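Local structure of aerobactin synthase IucA (Klebsiella pneumoniae subsp. pneumoniae, 5JM8) at residues 82-87 / 108-112; 114-118 / 154-158; 22-26 / 60-64; 35-40 / 51-55. The protein catalyses an ATP-dependent ligation step in assembly of the siderophore aerobactin, probably the joining of citrate to N6-acetyl-N6-hydroxylysine. All coordinates share one frame; numbering follows the deposited sequence.

Contact 1: residues 82-87 / 108-112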
loop_
_atom_site.group_PDB
_atom_site.type_symbol
_atom_site.label_atom_id
_atom_site.label_comp_id
_atom_site.label_asym_id
_atom_site.label_seq_id
_atom_site.Cartn_x
_atom_site.Cartn_y
_atom_site.Cartn_z
ATOM N N PHE A 82 -34.373 4.857 -32.217
ATOM C CA PHE A 82 -33.783 6.170 -31.988
ATOM C C PHE A 82 -33.331 6.813 -33.294
ATOM O O PHE A 82 -33.436 8.028 -33.466
ATOM C CB PHE A 82 -32.602 6.068 -31.021
ATOM C CG PHE A 82 -31.891 7.371 -30.804
ATOM C CD1 PHE A 82 -32.526 8.421 -30.167
ATOM C CD2 PHE A 82 -30.591 7.549 -31.244
ATOM C CE1 PHE A 82 -31.881 9.624 -29.972
ATOM C CE2 PHE A 82 -29.937 8.750 -31.050
ATOM C CZ PHE A 82 -30.585 9.789 -30.413
ATOM N N ALA A 83 -32.823 5.992 -34.207
ATOM C CA ALA A 83 -32.359 6.477 -35.502
ATOM C C ALA A 83 -33.514 7.079 -36.294
ATOM O O ALA A 83 -33.339 8.068 -37.008
ATOM C CB ALA A 83 -31.707 5.350 -36.287
ATOM N N THR A 84 -34.693 6.480 -36.160
ATOM C CA THR A 84 -35.879 6.961 -36.859
ATOM C C THR A 84 -36.378 8.274 -36.257
ATOM O O THR A 84 -36.443 9.287 -36.952
ATOM C CB THR A 84 -37.027 5.922 -36.828
ATOM O OG1 THR A 84 -36.588 4.694 -37.424
ATOM C CG2 THR A 84 -38.245 6.431 -37.591
ATOM N N LEU A 85 -36.724 8.257 -34.973
ATOM C CA LEU A 85 -37.336 9.422 -34.329
ATOM C C LEU A 85 -36.435 10.657 -34.383
ATOM O O LEU A 85 -36.925 11.784 -34.455
ATOM C CB LEU A 85 -37.703 9.107 -32.870
ATOM C CG LEU A 85 -36.610 8.700 -31.873
ATOM C CD1 LEU A 85 -35.871 9.895 -31.271
ATOM C CD2 LEU A 85 -37.222 7.853 -30.767
ATOM N N SER A 86 -35.125 10.439 -34.349
ATOM C CA SER A 86 -34.157 11.527 -34.422
ATOM C C SER A 86 -34.123 12.136 -35.816
ATOM O O SER A 86 -34.023 13.349 -35.965
ATOM C CB SER A 86 -32.768 11.027 -34.041
ATOM O OG SER A 86 -32.433 9.884 -34.803
ATOM N N ARG A 87 -34.190 11.281 -36.829
ATOM C CA ARG A 87 -34.269 11.741 -38.210
ATOM C C ARG A 87 -35.553 12.535 -38.435
ATOM O O ARG A 87 -35.550 13.552 -39.129
ATOM C CB ARG A 87 -34.208 10.558 -39.176
ATOM C CG ARG A 87 -34.295 10.959 -40.642
ATOM C CD ARG A 87 -34.218 9.762 -41.571
ATOM N NE ARG A 87 -35.331 8.836 -41.373
ATOM C CZ ARG A 87 -36.542 8.994 -41.901
ATOM N NH1 ARG A 87 -36.816 10.048 -42.662
ATOM N NH2 ARG A 87 -37.487 8.096 -41.665
ATOM N N HIS A 108 -27.238 14.876 -37.854
ATOM C CA HIS A 108 -27.883 13.602 -37.555
ATOM C C HIS A 108 -26.891 12.444 -37.526
ATOM O O HIS A 108 -26.998 11.562 -36.675
ATOM C CB HIS A 108 -28.982 13.301 -38.574
ATOM C CG HIS A 108 -29.760 12.057 -38.268
ATOM N ND1 HIS A 108 -29.412 10.821 -38.768
ATOM C CD2 HIS A 108 -30.862 11.859 -37.506
ATOM C CE1 HIS A 108 -30.270 9.915 -38.330
ATOM N NE2 HIS A 108 -31.160 10.520 -37.564
ATOM N N GLN A 109 -25.938 12.434 -38.456
ATOM C CA GLN A 109 -24.954 11.356 -38.494
ATOM C C GLN A 109 -24.089 11.401 -37.236
ATOM O O GLN A 109 -23.768 10.363 -36.662
ATOM C CB GLN A 109 -24.082 11.433 -39.760
ATOM C CG GLN A 109 -23.184 12.659 -39.861
ATOM C CD GLN A 109 -22.283 12.637 -41.086
ATOM O OE1 GLN A 109 -22.407 11.767 -41.949
ATOM N NE2 GLN A 109 -21.367 13.597 -41.163
ATOM N N ARG A 110 -23.739 12.608 -36.801
ATOM C CA ARG A 110 -22.939 12.785 -35.591
ATOM C C ARG A 110 -23.690 12.304 -34.351
ATOM O O ARG A 110 -23.097 11.719 -33.447
ATOM C CB ARG A 110 -22.532 14.253 -35.427
ATOM C CG ARG A 110 -21.423 14.689 -36.374
ATOM C CD ARG A 110 -21.108 16.174 -36.248
ATOM N NE ARG A 110 -19.973 16.570 -37.080
ATOM C CZ ARG A 110 -19.509 17.814 -37.172
ATOM N NH1 ARG A 110 -20.083 18.795 -36.489
ATOM N NH2 ARG A 110 -18.471 18.079 -37.952
ATOM N N VAL A 111 -24.994 12.556 -34.313
ATOM C CA VAL A 111 -25.830 12.121 -33.198
ATOM C C VAL A 111 -25.924 10.595 -33.140
ATOM O O VAL A 111 -26.043 10.017 -32.060
ATOM C CB VAL A 111 -27.249 12.727 -33.297
ATOM C CG1 VAL A 111 -28.212 12.030 -32.350
ATOM C CG2 VAL A 111 -27.206 14.214 -32.997
ATOM N N MET A 112 -25.889 9.950 -34.304
ATOM C CA MET A 112 -25.894 8.490 -34.373
ATOM C C MET A 112 -24.535 7.919 -34.010
ATOM O O MET A 112 -24.444 6.873 -33.366
ATOM C CB MET A 112 -26.284 8.006 -35.770
ATOM C CG MET A 112 -27.757 8.150 -36.107
ATOM S SD MET A 112 -28.866 7.518 -34.824
ATOM C CE MET A 112 -29.645 9.038 -34.325
#
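The His-108 imidazole meets helix 82-87 with its NE2 edge, where Ala-83 O and Ser-86 C lie near the ring plane; the Phe-82 ring is met obliquely by Val-111 and Met-112, and it also stacks with the ring of His-115, one turn further along helix 101-124. His-108 reaches across because CG stands anti to the backbone N (chi1 -176°), which sends the ring straight at the neighbouring helix. NE2 donates to Ser-86 OG at 3.1 Å, with the hydroxyl tilted 30° out of the ring plane, and makes a weak bond to Ala-83 O at 3.3 Å. Arg-87 N is about as close to NE2 but is turned wrongly for a bond, its own hydrogen going weakly to Ala-83 O, while Arg-87 CB packs against NE2 at 3.4 Å. One turn along the helix from His-108, Met-112 bends at chi2 and chi3. Its SD rests on Ala-83 CA at 3.7 Å, its methyl CE reaches Phe-82 CE2 at 3.3 Å, and SD lies 5.0 Å from the centroid of the Phe-82 ring, obliquely, a Met-aromatic contact. Val-111 CG1 touches Phe-82 CZ at 3.8 Å, the two side chains crossing at about a right angle. The helix segments run nearly antiparallel, at 151°, with axes 10.6 Å apart, as in an alpha hairpin, and Phe-19 of helix 14-26 packs on both Ser-86 and Val-111. With NE2 carrying the proton, Ser-86 OG serves His-108 as an acceptor, and the Arg-87 guanidinium, not in contact, might slightly disfavour a second proton on this imidazole.

Contact 2: residues 114-118 / 154-158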
loop_
_atom_site.group_PDB
_atom_site.type_symbol
_atom_site.label_atom_id
_atom_site.label_comp_id
_atom_site.label_asym_id
_atom_site.label_seq_id
_atom_site.Cartn_x
_atom_site.Cartn_y
_atom_site.Cartn_z
ATOM N N SER A 114 -22.355 9.259 -31.964
ATOM C CA SER A 114 -22.286 9.353 -30.512
ATOM C C SER A 114 -23.113 8.251 -29.857
ATOM O O SER A 114 -22.651 7.584 -28.933
ATOM C CB SER A 114 -22.768 10.726 -30.039
ATOM O OG SER A 114 -22.783 10.806 -28.624
ATOM N N HIS A 115 -24.335 8.059 -30.347
ATOM C CA HIS A 115 -25.238 7.061 -29.786
ATOM C C HIS A 115 -24.639 5.662 -29.885
ATOM O O HIS A 115 -24.781 4.851 -28.970
ATOM C CB HIS A 115 -26.594 7.108 -30.499
ATOM C CG HIS A 115 -27.573 6.088 -30.005
ATOM N ND1 HIS A 115 -27.628 4.804 -30.505
ATOM C CD2 HIS A 115 -28.536 6.162 -29.056
ATOM C CE1 HIS A 115 -28.580 4.132 -29.886
ATOM N NE2 HIS A 115 -29.148 4.933 -29.002
ATOM N N ALA A 116 -23.959 5.390 -30.996
ATOM C CA ALA A 116 -23.369 4.079 -31.244
ATOM C C ALA A 116 -22.090 3.871 -30.438
ATOM O O ALA A 116 -21.873 2.801 -29.868
ATOM C CB ALA A 116 -23.084 3.907 -32.718
ATOM N N HIS A 117 -21.244 4.896 -30.407
ATOM C CA HIS A 117 -19.994 4.842 -29.659
ATOM C C HIS A 117 -20.261 4.598 -28.180
ATOM O O HIS A 117 -19.524 3.869 -27.517
ATOM C CB HIS A 117 -19.208 6.139 -29.839
ATOM C CG HIS A 117 -18.822 6.416 -31.258
ATOM N ND1 HIS A 117 -18.527 7.682 -31.716
ATOM C CD2 HIS A 117 -18.691 5.591 -32.323
ATOM C CE1 HIS A 117 -18.225 7.623 -33.000
ATOM N NE2 HIS A 117 -18.318 6.366 -33.394
ATOM N N THR A 118 -21.319 5.222 -27.672
ATOM C CA THR A 118 -21.717 5.057 -26.281
ATOM C C THR A 118 -22.103 3.610 -25.999
ATOM O O THR A 118 -21.705 3.043 -24.984
ATOM C CB THR A 118 -22.901 5.973 -25.921
ATOM O OG1 THR A 118 -22.521 7.341 -26.096
ATOM C CG2 THR A 118 -23.338 5.755 -24.476
ATOM N N ALA A 154 -24.919 15.222 -29.155
ATOM C CA ALA A 154 -23.860 14.300 -29.548
ATOM C C ALA A 154 -22.637 14.452 -28.644
ATOM O O ALA A 154 -21.587 14.915 -29.089
ATOM C CB ALA A 154 -23.476 14.534 -30.997
ATOM N N PRO A 155 -22.770 14.057 -27.369
ATOM C CA PRO A 155 -21.690 14.208 -26.385
ATOM C C PRO A 155 -20.475 13.316 -26.649
ATOM O O PRO A 155 -19.414 13.569 -26.076
ATOM C CB PRO A 155 -22.363 13.815 -25.068
ATOM C CG PRO A 155 -23.487 12.930 -25.462
ATOM C CD PRO A 155 -23.973 13.446 -26.776
ATOM N N LYS A 156 -20.626 12.300 -27.496
ATOM C CA LYS A 156 -19.541 11.361 -27.778
ATOM C C LYS A 156 -19.166 11.339 -29.256
ATOM O O LYS A 156 -18.897 10.281 -29.822
ATOM C CB LYS A 156 -19.926 9.948 -27.323
ATOM C CG LYS A 156 -20.181 9.823 -25.828
ATOM C CD LYS A 156 -18.919 10.101 -25.019
ATOM C CE LYS A 156 -19.153 9.902 -23.534
ATOM N NZ LYS A 156 -17.959 10.264 -22.726
ATOM N N SER A 157 -19.165 12.510 -29.880
ATOM C CA SER A 157 -18.588 12.663 -31.207
ATOM C C SER A 157 -17.069 12.744 -31.052
ATOM O O SER A 157 -16.569 13.551 -30.270
ATOM C CB SER A 157 -19.154 13.905 -31.906
ATOM O OG SER A 157 -18.350 14.297 -33.005
ATOM N N HIS A 158 -16.346 11.896 -31.783
ATOM C CA HIS A 158 -14.895 11.754 -31.620
ATOM C C HIS A 158 -14.066 12.315 -32.777
ATOM O O HIS A 158 -12.839 12.231 -32.739
ATOM C CB HIS A 158 -14.518 10.278 -31.466
ATOM C CG HIS A 158 -15.329 9.535 -30.458
ATOM N ND1 HIS A 158 -15.726 10.092 -29.257
ATOM C CD2 HIS A 158 -15.808 8.271 -30.458
ATOM C CE1 HIS A 158 -16.417 9.203 -28.572
ATOM N NE2 HIS A 158 -16.485 8.086 -29.279
#
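Lys-156 is gripped at both ends of its backbone by two side chains of helix 101-124. Its N donates to Ser-114 OG at 2.9 Å, a somewhat bent bond, while its O takes the hydrogen of His-117 ND1 at 3.2 Å, nearly straight at 171° and in the plane of the His-117 ring. Ser-114 OG lies anti to its own backbone N (chi1 176°), which turns it to the loop. The two helix residues stand three apart, so one helical face clamps a single loop residue in the irregular 154-158 segment of the IucA/IucC family region, next to the ATP pocket. His-158 comes from the opposite direction to His-117; the imidazoles are nearly parallel, 17° apart, but slid so that they barely overlap, with centroids 4.4 Å apart. Lys-156 O also sits over one face of the His-158 ring, offset toward its rim. Beside the clamp, Thr-118 OG1 donates back to Ser-114 O at 2.9 Å and packs on Lys-156 CG at 3.4 Å. The lysine chain bends at chi2 and leads away, its NZ making a weak hydrogen bond to Leu-145 O and a long, weak ion pair with Asp-172. Farther out, Pro-155 CD touches Ser-114 OG at 3.4 Å, and Ala-154 CB meets Ser-114 CB.

Contact 3: residues 22-26 / 60-64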
loop_
_atom_site.group_PDB
_atom_site.type_symbol
_atom_site.label_atom_id
_atom_site.label_comp_id
_atom_site.label_asym_id
_atom_site.label_seq_id
_atom_site.Cartn_x
_atom_site.Cartn_y
_atom_site.Cartn_z
ATOM N N SER A 22 -31.920 17.424 -24.079
ATOM C CA SER A 22 -31.322 18.631 -24.628
ATOM C C SER A 22 -32.357 19.384 -25.464
ATOM O O SER A 22 -32.490 20.603 -25.355
ATOM C CB SER A 22 -30.093 18.289 -25.474
ATOM O OG SER A 22 -29.433 19.463 -25.903
ATOM N N LEU A 23 -33.097 18.645 -26.284
ATOM C CA LEU A 23 -34.139 19.225 -27.127
ATOM C C LEU A 23 -35.294 19.801 -26.303
ATOM O O LEU A 23 -35.735 20.924 -26.543
ATOM C CB LEU A 23 -34.674 18.171 -28.101
ATOM C CG LEU A 23 -35.822 18.592 -29.025
ATOM C CD1 LEU A 23 -35.381 19.684 -29.988
ATOM C CD2 LEU A 23 -36.358 17.391 -29.785
ATOM N N VAL A 24 -35.780 19.026 -25.339
ATOM C CA VAL A 24 -36.924 19.426 -24.522
ATOM C C VAL A 24 -36.654 20.717 -23.744
ATOM O O VAL A 24 -37.569 21.500 -23.488
ATOM C CB VAL A 24 -37.311 18.301 -23.535
ATOM C CG1 VAL A 24 -38.285 18.803 -22.473
ATOM C CG2 VAL A 24 -37.915 17.130 -24.285
ATOM N N ARG A 25 -35.402 20.929 -23.359
ATOM C CA ARG A 25 -35.027 22.131 -22.625
ATOM C C ARG A 25 -35.031 23.370 -23.520
ATOM O O ARG A 25 -35.365 24.466 -23.070
ATOM C CB ARG A 25 -33.644 21.956 -21.991
ATOM C CG ARG A 25 -33.059 23.237 -21.404
ATOM C CD ARG A 25 -31.724 22.985 -20.734
ATOM N NE ARG A 25 -31.875 22.315 -19.447
ATOM C CZ ARG A 25 -30.861 21.970 -18.659
ATOM N NH1 ARG A 25 -29.614 22.226 -19.029
ATOM N NH2 ARG A 25 -31.095 21.364 -17.505
ATOM N N GLU A 26 -34.661 23.191 -24.785
ATOM C CA GLU A 26 -34.470 24.317 -25.695
ATOM C C GLU A 26 -35.686 24.582 -26.580
ATOM O O GLU A 26 -35.632 25.425 -27.479
ATOM C CB GLU A 26 -33.238 24.074 -26.571
ATOM C CG GLU A 26 -31.970 23.839 -25.765
ATOM C CD GLU A 26 -30.737 23.672 -26.630
ATOM O OE1 GLU A 26 -30.761 24.114 -27.798
ATOM O OE2 GLU A 26 -29.744 23.096 -26.137
ATOM N N THR A 60 -35.992 20.095 -13.927
ATOM C CA THR A 60 -34.737 20.589 -14.478
ATOM C C THR A 60 -34.403 19.827 -15.757
ATOM O O THR A 60 -33.259 19.813 -16.203
ATOM C CB THR A 60 -33.583 20.451 -13.468
ATOM O OG1 THR A 60 -33.556 19.117 -12.945
ATOM C CG2 THR A 60 -33.761 21.435 -12.326
ATOM N N GLN A 61 -35.423 19.199 -16.336
ATOM C CA GLN A 61 -35.316 18.510 -17.623
ATOM C C GLN A 61 -34.353 17.316 -17.621
ATOM O O GLN A 61 -33.957 16.840 -18.686
ATOM C CB GLN A 61 -34.899 19.498 -18.716
ATOM C CG GLN A 61 -35.922 20.595 -18.990
ATOM C CD GLN A 61 -35.693 21.859 -18.177
ATOM O OE1 GLN A 61 -34.560 22.301 -17.989
ATOM N NE2 GLN A 61 -36.781 22.457 -17.705
ATOM N N HIS A 62 -33.974 16.836 -16.440
ATOM C CA HIS A 62 -33.262 15.564 -16.338
ATOM C C HIS A 62 -34.272 14.416 -16.402
ATOM O O HIS A 62 -34.392 13.632 -15.460
ATOM C CB HIS A 62 -32.449 15.475 -15.040
ATOM C CG HIS A 62 -31.282 16.414 -14.980
ATOM N ND1 HIS A 62 -31.390 17.708 -14.513
ATOM C CD2 HIS A 62 -29.980 16.242 -15.310
ATOM C CE1 HIS A 62 -30.207 18.293 -14.567
ATOM N NE2 HIS A 62 -29.334 17.427 -15.047
ATOM N N HIS A 63 -34.999 14.325 -17.511
ATOM C CA HIS A 63 -36.056 13.328 -17.658
ATOM C C HIS A 63 -35.509 11.929 -17.906
ATOM O O HIS A 63 -34.394 11.764 -18.402
ATOM C CB HIS A 63 -36.994 13.698 -18.812
ATOM C CG HIS A 63 -37.586 15.066 -18.700
ATOM N ND1 HIS A 63 -38.443 15.426 -17.684
ATOM C CD2 HIS A 63 -37.451 16.161 -19.485
ATOM C CE1 HIS A 63 -38.805 16.686 -17.841
ATOM N NE2 HIS A 63 -38.218 17.155 -18.928
ATOM N N ARG A 64 -36.316 10.930 -17.563
ATOM C CA ARG A 64 -36.034 9.544 -17.905
ATOM C C ARG A 64 -37.212 8.986 -18.697
ATOM O O ARG A 64 -38.312 8.830 -18.163
ATOM C CB ARG A 64 -35.779 8.705 -16.647
ATOM C CG ARG A 64 -35.376 7.260 -16.943
ATOM C CD ARG A 64 -35.000 6.476 -15.685
ATOM N NE ARG A 64 -36.140 6.268 -14.789
ATOM C CZ ARG A 64 -36.386 6.975 -13.688
ATOM N NH1 ARG A 64 -37.455 6.695 -12.954
ATOM N NH2 ARG A 64 -35.573 7.957 -13.307
#
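Arg-25 hands two neighbouring N-H groups to the loop: NE to Gln-61 OE1 at 3.1 Å and NH2 to the backbone Thr-60 O at 3.0 Å. Both oxygens lie close to the guanidinium plane, so they hold it against rotation, although the Gln-61 amide itself stands almost perpendicular, at 84°. The arginine chain runs extended from the helix and bends only at chi3 (-75°), which brings the guanidinium round to the carbonyls; Gln-61 bends at chi2 and crosses it, packing CG on Arg-25 CB at 4.0 Å. Next to this pair Val-24 CG1 touches His-63 NE2 at 3.9 Å, the two side chains crossing at about a right angle. The loop is shaped from within: Gln-61 CA lies over one face of the His-63 ring, an inverse gamma turn pivots on His-62, and His-62 ND1 donates to Thr-60 OG1 at 3.0 Å. That hydroxyl is also bonded to Glu-506 and Ser-58. Phe-151 makes a cation-pi contact with Arg-25 and meets His-62 edge-to-face, so it braces both sides of the junction between helix 14-26 and the loop leading into strand 64-72. The Arg-25 charge is thus met here by neutral carbonyl oxygens and an aromatic ring, whereas His-63 NE2, buried without a polar partner, would probably be costly to protonate.

Contact 4: residues 35-40 / 51-55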
loop_
_atom_site.group_PDB
_atom_site.type_symbol
_atom_site.label_atom_id
_atom_site.label_comp_id
_atom_site.label_asym_id
_atom_site.label_seq_id
_atom_site.Cartn_x
_atom_site.Cartn_y
_atom_site.Cartn_z
ATOM N N TYR A 35 -53.627 12.188 -19.064
ATOM C CA TYR A 35 -53.864 10.830 -18.594
ATOM C C TYR A 35 -52.550 10.120 -18.293
ATOM O O TYR A 35 -51.480 10.573 -18.696
ATOM C CB TYR A 35 -54.672 10.037 -19.624
ATOM C CG TYR A 35 -53.936 9.769 -20.919
ATOM C CD1 TYR A 35 -53.050 8.706 -21.030
ATOM C CD2 TYR A 35 -54.132 10.575 -22.031
ATOM C CE1 TYR A 35 -52.377 8.457 -22.211
ATOM C CE2 TYR A 35 -53.464 10.335 -23.215
ATOM C CZ TYR A 35 -52.589 9.274 -23.300
ATOM O OH TYR A 35 -51.923 9.032 -24.479
ATOM N N GLN A 36 -52.641 9.003 -17.578
ATOM C CA GLN A 36 -51.467 8.222 -17.221
ATOM C C GLN A 36 -51.630 6.777 -17.711
ATOM O O GLN A 36 -52.759 6.363 -17.964
ATOM C CB GLN A 36 -51.243 8.247 -15.709
ATOM N N PRO A 37 -50.505 5.957 -17.866
ATOM C CA PRO A 37 -49.196 6.557 -17.528
ATOM C C PRO A 37 -48.884 7.798 -18.356
ATOM O O PRO A 37 -49.121 7.823 -19.562
ATOM C CB PRO A 37 -48.186 5.444 -17.839
ATOM C CG PRO A 37 -48.847 4.592 -18.854
ATOM C CD PRO A 37 -50.236 4.518 -18.320
ATOM N N THR A 38 -48.353 8.819 -17.693
ATOM C CA THR A 38 -48.006 10.074 -18.344
ATOM C C THR A 38 -47.027 9.882 -19.495
ATOM O O THR A 38 -46.095 9.085 -19.407
ATOM C CB THR A 38 -47.383 11.065 -17.345
ATOM O OG1 THR A 38 -48.301 11.313 -16.274
ATOM C CG2 THR A 38 -47.045 12.375 -18.035
ATOM N N GLN A 39 -47.246 10.626 -20.571
ATOM C CA GLN A 39 -46.379 10.564 -21.741
ATOM C C GLN A 39 -46.008 11.968 -22.196
ATOM O O GLN A 39 -46.828 12.885 -22.135
ATOM C CB GLN A 39 -47.057 9.805 -22.885
ATOM C CG GLN A 39 -47.259 8.320 -22.620
ATOM C CD GLN A 39 -47.814 7.589 -23.825
ATOM O OE1 GLN A 39 -48.314 8.209 -24.763
ATOM N NE2 GLN A 39 -47.725 6.262 -23.809
ATOM N N LEU A 40 -44.768 12.133 -22.643
ATOM C CA LEU A 40 -44.312 13.406 -23.186
ATOM C C LEU A 40 -44.429 13.380 -24.705
ATOM O O LEU A 40 -43.996 12.427 -25.355
ATOM C CB LEU A 40 -42.872 13.696 -22.756
ATOM C CG LEU A 40 -42.361 15.097 -23.103
ATOM C CD1 LEU A 40 -41.494 15.642 -21.978
ATOM C CD2 LEU A 40 -41.591 15.080 -24.413
ATOM N N HIS A 51 -44.648 9.958 -29.039
ATOM C CA HIS A 51 -45.079 9.771 -27.657
ATOM C C HIS A 51 -44.055 9.008 -26.821
ATOM O O HIS A 51 -43.816 7.823 -27.054
ATOM C CB HIS A 51 -46.411 9.027 -27.625
ATOM C CG HIS A 51 -47.580 9.854 -28.060
ATOM N ND1 HIS A 51 -48.713 9.985 -27.290
ATOM C CD2 HIS A 51 -47.790 10.598 -29.174
ATOM C CE1 HIS A 51 -49.576 10.769 -27.911
ATOM N NE2 HIS A 51 -49.043 11.155 -29.055
ATOM N N PHE A 52 -43.471 9.693 -25.841
ATOM C CA PHE A 52 -42.464 9.101 -24.963
ATOM C C PHE A 52 -43.027 8.786 -23.581
ATOM O O PHE A 52 -43.475 9.683 -22.866
ATOM C CB PHE A 52 -41.264 10.043 -24.818
ATOM C CG PHE A 52 -40.538 10.305 -26.108
ATOM C CD1 PHE A 52 -39.574 9.422 -26.564
ATOM C CD2 PHE A 52 -40.817 11.432 -26.860
ATOM C CE1 PHE A 52 -38.902 9.660 -27.749
ATOM C CE2 PHE A 52 -40.147 11.673 -28.047
ATOM C CZ PHE A 52 -39.190 10.787 -28.490
ATOM N N ARG A 53 -42.992 7.512 -23.203
ATOM C CA ARG A 53 -43.384 7.105 -21.860
ATOM C C ARG A 53 -42.406 7.695 -20.853
ATOM O O ARG A 53 -41.200 7.476 -20.953
ATOM C CB ARG A 53 -43.420 5.581 -21.737
ATOM C CG ARG A 53 -44.415 4.903 -22.657
ATOM C CD ARG A 53 -44.312 3.389 -22.558
ATOM N NE ARG A 53 -44.630 2.909 -21.216
ATOM C CZ ARG A 53 -44.505 1.645 -20.820
ATOM N NH1 ARG A 53 -44.063 0.719 -21.661
ATOM N NH2 ARG A 53 -44.821 1.309 -19.577
ATOM N N VAL A 54 -42.931 8.446 -19.889
ATOM C CA VAL A 54 -42.099 9.119 -18.897
ATOM C C VAL A 54 -42.017 8.324 -17.596
ATOM O O VAL A 54 -43.020 8.139 -16.905
ATOM C CB VAL A 54 -42.638 10.528 -18.592
ATOM C CG1 VAL A 54 -41.748 11.235 -17.583
ATOM C CG2 VAL A 54 -42.741 11.347 -19.871
ATOM N N ALA A 55 -40.812 7.862 -17.270
ATOM C CA ALA A 55 -40.569 7.146 -16.023
ATOM C C ALA A 55 -40.268 8.128 -14.893
ATOM O O ALA A 55 -40.683 7.920 -13.752
ATOM C CB ALA A 55 -39.424 6.160 -16.189
#
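Val-54 lays its CG2 methyl over the start of Leu-40, 3.5 Å from the backbone N and 3.7 Å from CB, while its own N donates to Thr-38 O at 3.3 Å. The next rung is shorter: Leu-40 N to Phe-52 O and Phe-52 N to Leu-40 O both measure 2.8 Å, making Leu-40 and Phe-52 a hydrogen-bonded antiparallel pair. Gln-39 and Arg-53 form the adjoining non-hydrogen-bonded pair. These rungs belong to the beta hairpin of strands 39-43 and 49-54, part of the five-stranded antiparallel sheet with simple up-and-down order. On the Gln-39 face a side-chain bond runs diagonally: His-51 ND1 donates to Gln-39 OE1 at 3.1 Å, with the oxygen in the imidazole plane and the amide turned 79° from the ring. Gln-39 reaches it with CG anti to its carbonyl carbon (chi1 -68°) and an extended chain beyond. Its NE2 touches Arg-53 CG at 3.8 Å where the two chains cross at a slant, whereas the Arg-53 guanidinium goes to a salt bridge with Glu-66 of the next strand. On the other face the edge of the Phe-52 ring meets Leu-40 O, with CD2 3.7 Å away, and Phe-65 of strand 64-72 packs on both Leu-40 and Phe-52.

In the fold
Contacts 1 and 2 share helix 101-124 and lie 11 Å apart between centres, touching, among other places, where Val-111 CA meets Ala-154 CB at 4.0 Å. Contact 4 is nested inside the chain loop that contact 3 closes; their centres are 14 Å apart, and a probable hydrogen bond from Ala-55 N to Arg-64 O (2.8 Å) ties them. Leu-85 CD2 of contact 1 reaches Phe-52 CE1 of contact 4 at 3.9 Å, linking the helical pair to the sheet. Two contacts come near the nucleotide: the side chains of Pro-155 in contact 2 and His-62 in contact 3 come within about 6 and 8 Å of bound ATP, against about 13 Å for Val-111 in contact 1.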